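Local coordinates for peptidoglycan N-acetylglucosamine deacetylase (Bacillus cereus, PDB 5N1P), which removes the N-acetyl group from N-acetylglucosamine residues of peptidoglycan, using a bound metal ion such as zinc, at residues A[68-79]-A[110-121]; A[15-23]-A[164-174]. All coordinates share one frame; numbering follows the deposited sequence.

Interaction 1: A[68-79]-A[110-121]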
loop_
_atom_site.group_PDB
_atom_site.type_symbol
_atom_site.label_atom_id
_atom_site.label_comp_id
_atom_site.label_asym_id
_atom_site.label_seq_id
_atom_site.Cartn_x
_atom_site.Cartn_y
_atom_site.Cartn_z
ATOM N N LEU A 68 -9.202 12.091 -10.466
ATOM C CA LEU A 68 -7.983 12.362 -9.725
ATOM C C LEU A 68 -6.966 13.191 -10.489
ATOM O O LEU A 68 -6.368 14.115 -9.934
ATOM C CB LEU A 68 -7.326 11.050 -9.303
ATOM C CG LEU A 68 -8.114 10.192 -8.316
ATOM C CD1 LEU A 68 -7.578 8.763 -8.285
ATOM C CD2 LEU A 68 -8.042 10.792 -6.924
ATOM N N TYR A 69 -6.752 12.847 -11.755
ATOM C CA TYR A 69 -5.615 13.402 -12.483
ATOM C C TYR A 69 -6.041 14.461 -13.490
ATOM O O TYR A 69 -5.603 15.605 -13.393
ATOM C CB TYR A 69 -4.825 12.268 -13.142
ATOM C CG TYR A 69 -4.427 11.247 -12.098
ATOM C CD1 TYR A 69 -3.643 11.616 -11.005
ATOM C CD2 TYR A 69 -4.851 9.929 -12.182
ATOM C CE1 TYR A 69 -3.283 10.699 -10.021
ATOM C CE2 TYR A 69 -4.496 9.003 -11.203
ATOM C CZ TYR A 69 -3.717 9.403 -10.126
ATOM O OH TYR A 69 -3.371 8.500 -9.152
ATOM N N LYS A 70 -6.917 14.105 -14.425
ATOM C CA LYS A 70 -7.381 15.079 -15.419
ATOM C C LYS A 70 -8.167 16.225 -14.782
ATOM O O LYS A 70 -7.919 17.400 -15.070
ATOM C CB LYS A 70 -8.235 14.381 -16.474
ATOM C CG LYS A 70 -7.712 13.012 -16.838
ATOM C CD LYS A 70 -8.422 12.438 -18.041
ATOM C CE LYS A 70 -7.736 11.171 -18.506
ATOM N NZ LYS A 70 -6.762 11.417 -19.611
ATOM N N ASN A 71 -9.116 15.885 -13.916
ATOM C CA ASN A 71 -9.927 16.888 -13.231
ATOM C C ASN A 71 -9.205 17.458 -12.004
ATOM O O ASN A 71 -9.692 18.393 -11.361
ATOM C CB ASN A 71 -11.279 16.301 -12.818
ATOM C CG ASN A 71 -12.122 15.880 -14.005
ATOM O OD1 ASN A 71 -11.739 16.078 -15.159
ATOM N ND2 ASN A 71 -13.280 15.293 -13.728
ATOM N N GLY A 72 -8.045 16.886 -11.690
ATOM C CA GLY A 72 -7.164 17.415 -10.658
ATOM C C GLY A 72 -7.628 17.304 -9.215
ATOM O O GLY A 72 -7.246 18.117 -8.376
ATOM N N GLU A 73 -8.432 16.294 -8.914
ATOM C CA GLU A 73 -8.969 16.150 -7.555
ATOM C C GLU A 73 -8.097 15.345 -6.598
ATOM O O GLU A 73 -8.507 15.111 -5.460
ATOM C CB GLU A 73 -10.361 15.509 -7.598
ATOM C CG GLU A 73 -11.419 16.368 -8.282
ATOM C CD GLU A 73 -11.695 17.656 -7.531
ATOM O OE1 GLU A 73 -11.567 17.660 -6.288
ATOM O OE2 GLU A 73 -12.044 18.663 -8.183
ATOM N N TYR A 74 -6.906 14.928 -7.045
ATOM C CA TYR A 74 -6.046 14.043 -6.252
ATOM C C TYR A 74 -5.867 14.513 -4.812
ATOM O O TYR A 74 -6.118 13.760 -3.863
ATOM C CB TYR A 74 -4.667 13.917 -6.904
ATOM C CG TYR A 74 -3.768 12.889 -6.234
ATOM C CD1 TYR A 74 -2.896 13.247 -5.205
ATOM C CD2 TYR A 74 -3.807 11.563 -6.633
ATOM C CE1 TYR A 74 -2.072 12.286 -4.592
ATOM C CE2 TYR A 74 -2.998 10.610 -6.043
ATOM C CZ TYR A 74 -2.129 10.975 -5.030
ATOM O OH TYR A 74 -1.330 10.014 -4.448
ATOM N N VAL A 75 -5.425 15.754 -4.641
ATOM C CA VAL A 75 -5.116 16.196 -3.284
ATOM C C VAL A 75 -6.399 16.349 -2.462
ATOM O O VAL A 75 -6.426 15.968 -1.288
ATOM C CB VAL A 75 -4.305 17.501 -3.278
ATOM C CG1 VAL A 75 -4.040 17.943 -1.845
ATOM C CG2 VAL A 75 -2.981 17.286 -4.006
ATOM N N ASN A 76 -7.467 16.852 -3.075
ATOM C CA ASN A 76 -8.742 16.955 -2.362
ATOM C C ASN A 76 -9.211 15.586 -1.852
ATOM O O ASN A 76 -9.638 15.459 -0.699
ATOM C CB ASN A 76 -9.817 17.587 -3.252
ATOM C CG ASN A 76 -9.532 19.038 -3.562
ATOM O OD1 ASN A 76 -8.871 19.724 -2.785
ATOM N ND2 ASN A 76 -10.036 19.519 -4.697
ATOM N N GLU A 77 -9.130 14.563 -2.698
ATOM C CA GLU A 77 -9.561 13.231 -2.287
ATOM C C GLU A 77 -8.678 12.668 -1.196
ATOM O O GLU A 77 -9.160 12.016 -0.273
ATOM C CB GLU A 77 -9.568 12.261 -3.463
ATOM C CG GLU A 77 -10.698 12.537 -4.445
ATOM C CD GLU A 77 -11.064 11.310 -5.264
ATOM O OE1 GLU A 77 -10.759 10.179 -4.828
ATOM O OE2 GLU A 77 -11.682 11.473 -6.339
ATOM N N MET A 78 -7.372 12.880 -1.315
ATOM C CA MET A 78 -6.475 12.343 -0.304
ATOM C C MET A 78 -6.711 13.021 1.053
ATOM O O MET A 78 -6.647 12.357 2.084
ATOM C CB MET A 78 -5.020 12.485 -0.730
ATOM C CG MET A 78 -4.667 11.587 -1.923
ATOM S SD MET A 78 -5.009 9.846 -1.602
ATOM C CE MET A 78 -4.527 9.117 -3.150
ATOM N N LYS A 79 -7.019 14.319 1.038
ATOM C CA LYS A 79 -7.320 15.063 2.257
ATOM C C LYS A 79 -8.619 14.552 2.885
ATOM O O LYS A 79 -8.718 14.421 4.103
ATOM C CB LYS A 79 -7.418 16.572 1.978
ATOM C CG LYS A 79 -7.272 17.423 3.241
ATOM C CD LYS A 79 -7.178 18.907 2.919
ATOM C CE LYS A 79 -7.223 19.750 4.191
ATOM N NZ LYS A 79 -7.160 21.212 3.899
ATOM N N LEU A 110 0.113 18.997 -10.132
ATOM C CA LEU A 110 -0.401 18.161 -9.056
ATOM C C LEU A 110 0.691 17.788 -8.061
ATOM O O LEU A 110 0.438 17.733 -6.860
ATOM C CB LEU A 110 -1.053 16.893 -9.616
ATOM C CG LEU A 110 -2.387 17.118 -10.330
ATOM C CD1 LEU A 110 -2.994 15.792 -10.770
ATOM C CD2 LEU A 110 -3.352 17.860 -9.421
ATOM N N ARG A 111 1.909 17.544 -8.542
ATOM C CA ARG A 111 2.984 17.205 -7.609
ATOM C C ARG A 111 3.266 18.396 -6.684
ATOM O O ARG A 111 3.524 18.214 -5.494
ATOM C CB ARG A 111 4.251 16.770 -8.351
ATOM C CG ARG A 111 4.027 15.512 -9.150
ATOM C CD ARG A 111 5.325 14.794 -9.506
ATOM N NE ARG A 111 6.300 15.601 -10.241
ATOM C CZ ARG A 111 6.275 15.805 -11.557
ATOM N NH1 ARG A 111 5.279 15.329 -12.292
ATOM N NH2 ARG A 111 7.228 16.524 -12.130
ATOM N N ASN A 112 3.188 19.613 -7.218
ATOM C CA ASN A 112 3.305 20.801 -6.370
ATOM C C ASN A 112 2.193 20.870 -5.328
ATOM O O ASN A 112 2.443 21.184 -4.164
ATOM C CB ASN A 112 3.305 22.071 -7.216
ATOM C CG ASN A 112 4.608 22.276 -7.937
ATOM O OD1 ASN A 112 5.637 21.736 -7.534
ATOM N ND2 ASN A 112 4.578 23.066 -9.004
ATOM N N LYS A 113 0.969 20.557 -5.744
ATOM C CA LYS A 113 -0.160 20.572 -4.818
ATOM C C LYS A 113 0.019 19.534 -3.714
ATOM O O LYS A 113 -0.330 19.775 -2.556
ATOM C CB LYS A 113 -1.473 20.327 -5.562
ATOM C CG LYS A 113 -1.900 21.469 -6.468
ATOM C CD LYS A 113 -3.356 21.325 -6.883
ATOM C CE LYS A 113 -3.815 22.518 -7.713
ATOM N NZ LYS A 113 -3.575 23.801 -7.004
ATOM N N VAL A 114 0.567 18.379 -4.075
ATOM C CA VAL A 114 0.860 17.332 -3.099
ATOM C C VAL A 114 1.823 17.846 -2.040
ATOM O O VAL A 114 1.557 17.731 -0.834
ATOM C CB VAL A 114 1.455 16.078 -3.797
ATOM C CG1 VAL A 114 2.133 15.143 -2.796
ATOM C CG2 VAL A 114 0.375 15.354 -4.574
ATOM N N VAL A 115 2.930 18.432 -2.497
ATOM C CA VAL A 115 3.960 18.928 -1.596
ATOM C C VAL A 115 3.391 20.037 -0.719
ATOM O O VAL A 115 3.595 20.044 0.498
ATOM C CB VAL A 115 5.196 19.437 -2.384
ATOM C CG1 VAL A 115 6.218 20.075 -1.450
ATOM C CG2 VAL A 115 5.824 18.291 -3.177
ATOM N N GLU A 116 2.643 20.944 -1.339
ATOM C CA GLU A 116 2.076 22.092 -0.630
ATOM C C GLU A 116 1.033 21.660 0.406
ATOM O O GLU A 116 0.810 22.349 1.400
ATOM C CB GLU A 116 1.461 23.086 -1.627
ATOM C CG GLU A 116 2.501 23.873 -2.424
ATOM C CD GLU A 116 1.996 24.356 -3.786
ATOM O OE1 GLU A 116 0.777 24.275 -4.052
ATOM O OE2 GLU A 116 2.833 24.808 -4.599
ATOM N N GLY A 117 0.400 20.522 0.162
ATOM C CA GLY A 117 -0.591 19.985 1.075
ATOM C C GLY A 117 -0.005 19.148 2.195
ATOM O O GLY A 117 -0.738 18.679 3.060
ATOM N N GLY A 118 1.309 18.957 2.180
ATOM C CA GLY A 118 1.992 18.232 3.239
ATOM C C GLY A 118 1.959 16.726 3.046
ATOM O O GLY A 118 2.212 15.967 3.984
ATOM N N PHE A 119 1.654 16.294 1.829
ATOM C CA PHE A 119 1.549 14.864 1.539
ATOM C C PHE A 119 2.829 14.314 0.929
ATOM O O PHE A 119 3.626 15.060 0.347
ATOM C CB PHE A 119 0.389 14.587 0.575
ATOM C CG PHE A 119 -0.948 14.868 1.155
ATOM C CD1 PHE A 119 -1.548 13.950 2.002
ATOM C CD2 PHE A 119 -1.606 16.052 0.880
ATOM C CE1 PHE A 119 -2.791 14.204 2.554
ATOM C CE2 PHE A 119 -2.844 16.305 1.438
ATOM C CZ PHE A 119 -3.431 15.376 2.272
ATOM N N LYS A 120 3.008 13.006 1.054
ATOM C CA LYS A 120 4.020 12.270 0.312
ATOM C C LYS A 120 3.339 11.267 -0.621
ATOM O O LYS A 120 2.144 10.979 -0.476
ATOM C CB LYS A 120 4.989 11.532 1.252
ATOM C CG LYS A 120 5.764 12.418 2.226
ATOM C CD LYS A 120 6.747 13.337 1.512
ATOM C CE LYS A 120 7.562 14.131 2.531
ATOM N NZ LYS A 120 8.476 15.104 1.873
ATOM N N VAL A 121 4.104 10.744 -1.577
ATOM C CA VAL A 121 3.590 9.806 -2.560
ATOM C C VAL A 121 4.529 8.617 -2.673
ATOM O O VAL A 121 5.723 8.794 -2.932
ATOM C CB VAL A 121 3.463 10.450 -3.969
ATOM C CG1 VAL A 121 3.236 9.372 -5.029
ATOM C CG2 VAL A 121 2.356 11.484 -3.998
#

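Interaction 2: A[15-23]-A[164-174]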
loop_
_atom_site.group_PDB
_atom_site.type_symbol
_atom_site.label_atom_id
_atom_site.label_comp_id
_atom_site.label_asym_id
_atom_site.label_seq_id
_atom_site.Cartn_x
_atom_site.Cartn_y
_atom_site.Cartn_z
ATOM N N TYR A 15 -10.788 -9.940 3.705
ATOM C CA TYR A 15 -9.624 -10.815 3.882
ATOM C C TYR A 15 -8.567 -10.150 4.753
ATOM O O TYR A 15 -7.510 -10.725 5.006
ATOM C CB TYR A 15 -9.005 -11.193 2.530
ATOM C CG TYR A 15 -9.992 -11.785 1.553
ATOM C CD1 TYR A 15 -10.523 -13.050 1.760
ATOM C CD2 TYR A 15 -10.389 -11.079 0.425
ATOM C CE1 TYR A 15 -11.427 -13.599 0.873
ATOM C CE2 TYR A 15 -11.290 -11.622 -0.475
ATOM C CZ TYR A 15 -11.812 -12.878 -0.239
ATOM O OH TYR A 15 -12.706 -13.423 -1.126
ATOM N N THR A 16 -8.848 -8.928 5.189
ATOM C CA THR A 16 -7.843 -8.121 5.876
ATOM C C THR A 16 -7.525 -8.636 7.277
ATOM O O THR A 16 -6.369 -8.622 7.703
ATOM C CB THR A 16 -8.305 -6.650 5.918
ATOM O OG1 THR A 16 -8.442 -6.196 4.568
ATOM C CG2 THR A 16 -7.289 -5.769 6.635
ATOM N N ALA A 17 -8.537 -9.104 7.999
ATOM C CA ALA A 17 -8.297 -9.637 9.331
ATOM C C ALA A 17 -7.362 -10.853 9.255
ATOM O O ALA A 17 -6.431 -10.987 10.048
ATOM C CB ALA A 17 -9.622 -10.001 10.015
ATOM N N GLU A 18 -7.596 -11.726 8.280
ATOM C CA GLU A 18 -6.726 -12.879 8.085
ATOM C C GLU A 18 -5.293 -12.463 7.749
ATOM O O GLU A 18 -4.330 -13.038 8.263
ATOM C CB GLU A 18 -7.270 -13.781 6.980
ATOM C CG GLU A 18 -6.379 -14.980 6.704
ATOM C CD GLU A 18 -7.010 -15.955 5.741
ATOM O OE1 GLU A 18 -8.137 -15.673 5.280
ATOM O OE2 GLU A 18 -6.380 -16.998 5.451
ATOM N N LEU A 19 -5.155 -11.464 6.885
ATOM C CA LEU A 19 -3.836 -10.943 6.565
ATOM C C LEU A 19 -3.125 -10.420 7.813
ATOM O O LEU A 19 -1.952 -10.708 8.035
ATOM C CB LEU A 19 -3.941 -9.834 5.515
ATOM C CG LEU A 19 -2.637 -9.106 5.194
ATOM C CD1 LEU A 19 -1.552 -10.071 4.690
ATOM C CD2 LEU A 19 -2.905 -8.019 4.155
ATOM N N LEU A 20 -3.840 -9.651 8.626
ATOM C CA LEU A 20 -3.262 -9.111 9.849
ATOM C C LEU A 20 -2.785 -10.211 10.782
ATOM O O LEU A 20 -1.735 -10.084 11.414
ATOM C CB LEU A 20 -4.275 -8.215 10.562
ATOM C CG LEU A 20 -4.485 -6.881 9.849
ATOM C CD1 LEU A 20 -5.670 -6.154 10.445
ATOM C CD2 LEU A 20 -3.222 -6.029 9.958
ATOM N N ASN A 21 -3.544 -11.298 10.859
ATOM C CA ASN A 21 -3.154 -12.423 11.700
ATOM C C ASN A 21 -1.897 -13.091 11.154
ATOM O O ASN A 21 -1.004 -13.467 11.909
ATOM C CB ASN A 21 -4.299 -13.423 11.817
ATOM C CG ASN A 21 -5.492 -12.852 12.569
ATOM O OD1 ASN A 21 -5.346 -11.930 13.374
ATOM N ND2 ASN A 21 -6.676 -13.391 12.306
ATOM N N THR A 22 -1.816 -13.202 9.833
ATOM C CA THR A 22 -0.649 -13.794 9.192
ATOM C C THR A 22 0.599 -12.945 9.444
ATOM O O THR A 22 1.661 -13.472 9.780
ATOM C CB THR A 22 -0.887 -13.968 7.676
ATOM O OG1 THR A 22 -1.959 -14.903 7.480
ATOM C CG2 THR A 22 0.369 -14.483 6.977
ATOM N N LEU A 23 0.464 -11.627 9.302
ATOM C CA LEU A 23 1.580 -10.722 9.544
ATOM C C LEU A 23 2.063 -10.820 10.997
ATOM O O LEU A 23 3.268 -10.878 11.260
ATOM C CB LEU A 23 1.178 -9.283 9.204
ATOM C CG LEU A 23 0.940 -9.051 7.704
ATOM C CD1 LEU A 23 0.283 -7.698 7.458
ATOM C CD2 LEU A 23 2.260 -9.173 6.944
ATOM N N ASP A 164 -5.005 -6.380 -0.651
ATOM C CA ASP A 164 -5.542 -7.313 0.345
ATOM C C ASP A 164 -7.029 -7.602 0.136
ATOM O O ASP A 164 -7.607 -8.386 0.884
ATOM C CB ASP A 164 -5.280 -6.829 1.785
ATOM C CG ASP A 164 -5.853 -5.446 2.076
ATOM O OD1 ASP A 164 -5.743 -4.563 1.206
ATOM O OD2 ASP A 164 -6.391 -5.241 3.193
ATOM N N ILE A 165 -7.625 -7.030 -0.908
ATOM C CA ILE A 165 -9.034 -7.287 -1.204
ATOM C C ILE A 165 -9.209 -8.534 -2.065
ATOM O O ILE A 165 -10.330 -8.924 -2.373
ATOM C CB ILE A 165 -9.689 -6.089 -1.906
ATOM C CG1 ILE A 165 -8.921 -5.723 -3.173
ATOM C CG2 ILE A 165 -9.749 -4.929 -0.940
ATOM C CD1 ILE A 165 -9.722 -4.881 -4.154
ATOM N N HIS A 166 -8.094 -9.154 -2.441
ATOM C CA HIS A 166 -8.118 -10.382 -3.234
ATOM C C HIS A 166 -7.532 -11.549 -2.452
ATOM O O HIS A 166 -6.446 -11.432 -1.874
ATOM C CB HIS A 166 -7.354 -10.195 -4.543
ATOM C CG HIS A 166 -7.954 -9.161 -5.442
ATOM N ND1 HIS A 166 -7.192 -8.318 -6.220
ATOM C CD2 HIS A 166 -9.245 -8.836 -5.684
ATOM C CE1 HIS A 166 -7.987 -7.515 -6.903
ATOM N NE2 HIS A 166 -9.239 -7.807 -6.594
ATOM N N PRO A 167 -8.247 -12.683 -2.446
ATOM C CA PRO A 167 -7.895 -13.870 -1.654
ATOM C C PRO A 167 -6.503 -14.400 -1.994
ATOM O O PRO A 167 -5.739 -14.801 -1.112
ATOM C CB PRO A 167 -8.952 -14.908 -2.055
ATOM C CG PRO A 167 -9.989 -14.184 -2.818
ATOM C CD PRO A 167 -9.384 -12.927 -3.353
ATOM N N GLN A 168 -6.179 -14.406 -3.282
ATOM C CA GLN A 168 -4.928 -15.019 -3.713
ATOM C C GLN A 168 -3.719 -14.205 -3.246
ATOM O O GLN A 168 -2.649 -14.761 -3.016
ATOM C CB GLN A 168 -4.915 -15.217 -5.237
ATOM C CG GLN A 168 -4.780 -13.958 -6.074
ATOM C CD GLN A 168 -6.099 -13.274 -6.377
ATOM O OE1 GLN A 168 -7.123 -13.555 -5.751
ATOM N NE2 GLN A 168 -6.082 -12.374 -7.361
ATOM N N SER A 169 -3.894 -12.893 -3.094
ATOM C CA SER A 169 -2.833 -12.030 -2.592
ATOM C C SER A 169 -2.533 -12.333 -1.138
ATOM O O SER A 169 -1.387 -12.504 -0.739
ATOM C CB SER A 169 -3.227 -10.555 -2.733
ATOM O OG SER A 169 -3.684 -10.292 -4.046
ATOM N N VAL A 170 -3.582 -12.389 -0.335
ATOM C CA VAL A 170 -3.414 -12.692 1.078
ATOM C C VAL A 170 -2.790 -14.087 1.266
ATOM O O VAL A 170 -1.910 -14.287 2.122
ATOM C CB VAL A 170 -4.774 -12.558 1.804
ATOM C CG1 VAL A 170 -4.666 -13.033 3.254
ATOM C CG2 VAL A 170 -5.240 -11.112 1.725
ATOM N N ALA A 171 -3.187 -15.042 0.431
ATOM C CA ALA A 171 -2.654 -16.398 0.517
ATOM C C ALA A 171 -1.173 -16.488 0.128
ATOM O O ALA A 171 -0.473 -17.420 0.512
ATOM C CB ALA A 171 -3.473 -17.329 -0.358
ATOM N N ALA A 172 -0.705 -15.507 -0.635
ATOM C CA ALA A 172 0.671 -15.522 -1.104
ATOM C C ALA A 172 1.633 -15.020 -0.035
ATOM O O ALA A 172 2.835 -15.255 -0.114
ATOM C CB ALA A 172 0.805 -14.665 -2.379
ATOM N N VAL A 173 1.107 -14.333 0.970
ATOM C CA VAL A 173 1.978 -13.630 1.899
ATOM C C VAL A 173 2.906 -14.556 2.725
ATOM O O VAL A 173 4.089 -14.246 2.854
ATOM C CB VAL A 173 1.135 -12.707 2.802
ATOM C CG1 VAL A 173 1.970 -12.137 3.932
ATOM C CG2 VAL A 173 0.607 -11.571 1.953
ATOM N N PRO A 174 2.411 -15.708 3.236
ATOM C CA PRO A 174 3.372 -16.561 3.953
ATOM C C PRO A 174 4.602 -16.957 3.119
ATOM O O PRO A 174 5.718 -16.886 3.634
ATOM C CB PRO A 174 2.542 -17.802 4.311
ATOM C CG PRO A 174 1.165 -17.278 4.440
ATOM C CD PRO A 174 1.036 -16.227 3.358
HETATM O O HOH W 1 -2.342 -15.516 4.829
#

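Interaction 1: A[68-79]-A[110-121]
Leu110 enters the turn between helices 65-70 and 74-89 with both methyls: CD1 lies 3.7 Å from Tyr69 O and at the edge of the Tyr69 ring, near its plane, while CD2 rests 4.0 Å from Gly72 CA. Gly72, at positive phi, is where the chain leaves the first helix. One turn on, Lys113 gives only the root of its chain, CB meeting Val75 CG2 at 3.7 Å before the amine leads off. Val114 CG2 sits 3.9 Å from Val75 CG2 and equally close to Tyr74 CE1. Val75 splits its branches: CG1, trans to the backbone N (chi1 178°), reaches Phe119, and CG2 faces the helix. The helix ends in a Schellman motif at Gly118, which turns the chain back so that Phe119 faces helix 74-89. Its CE2 is 3.9 Å from Val75 CG1 and its CZ 3.9 Å from Lys79 CA, both approached obliquely. Last, Val121 CG2 touches Tyr74 OH, whose hydrogen-bond partner is Thr96 OG1 on the neighbouring strand. No hydrogen bond crosses between the segments; the contact is van der Waals packing, mostly of apolar side chains. Next to the zinc site, with the Met78 side chain about 5 Å from that of the zinc ligand His59, helices 74-79 and 110-116 run 32° apart, axes 9.9 Å from each other, beside the small parallel pair 95-96/120-121 of the NodB homology (CE4) fold.

Interaction 2: A[15-23]-A[164-174]
Helices 16-23 and 167-174 run almost parallel, 8° between their directions and 9.8 Å between their axes, with the backbones closest at Leu19 and Val170, whose CA atoms are 5.8 Å apart. At the N-terminal end, Tyr15 lays one ring face over Pro167, whose CB stands 4.2 Å from the ring centroid of Tyr15 and 22° off its normal, a CH-pi contact. The ring edge meanwhile meets Ile165 O in plane, CE2 being 3.4 Å away. Beside it Thr16 OG1 donates to Asp164 OD2 over 2.6 Å, reaching the carboxylate from 36° above its plane; the same hydroxyl oxygen also bonds Gly13 N. Asp164 CG lies between backbone N and carbonyl carbon, which turns the carboxylate to Thr16 while CB packs on Leu19 CD2. Farther along, Leu19 sets CB against Val170 CG1. Leu19 CD1 lies 3.8 Å from Val173 CG2, the two side chains crossing at about a right angle. Thr22 CG2 abuts Pro174 CG, and a water links Thr22 OG1 to Val170 O. Around this pair, Leu19, Leu23 and Asp164 rest on Phe32 of strand 31-34, helix 43-51 flanks helix 16-25, and helix 138-152 lies against Gln168 and Ala171.

Overall arrangement
From the N terminus, strand 2-9 leads into helix 16-25, the first half of interaction 2, whose partner arrives only after strand 157-163; the contact thus closes a loop of 140 residues. Interaction 1 is nested inside that loop and closes a shorter one of 30 residues, which carries most of helix 74-89 and strand 95-96. The two do not touch: their centres are 29 Å apart, their nearest atoms about 14 Å, and they lie on opposite sides of the chain's centre. Interaction 2 joins early and late helices beside the main parallel sheet, whereas interaction 1 ties helices 65-70 and 74-89 to helix 108-116 and the small two-stranded sheet.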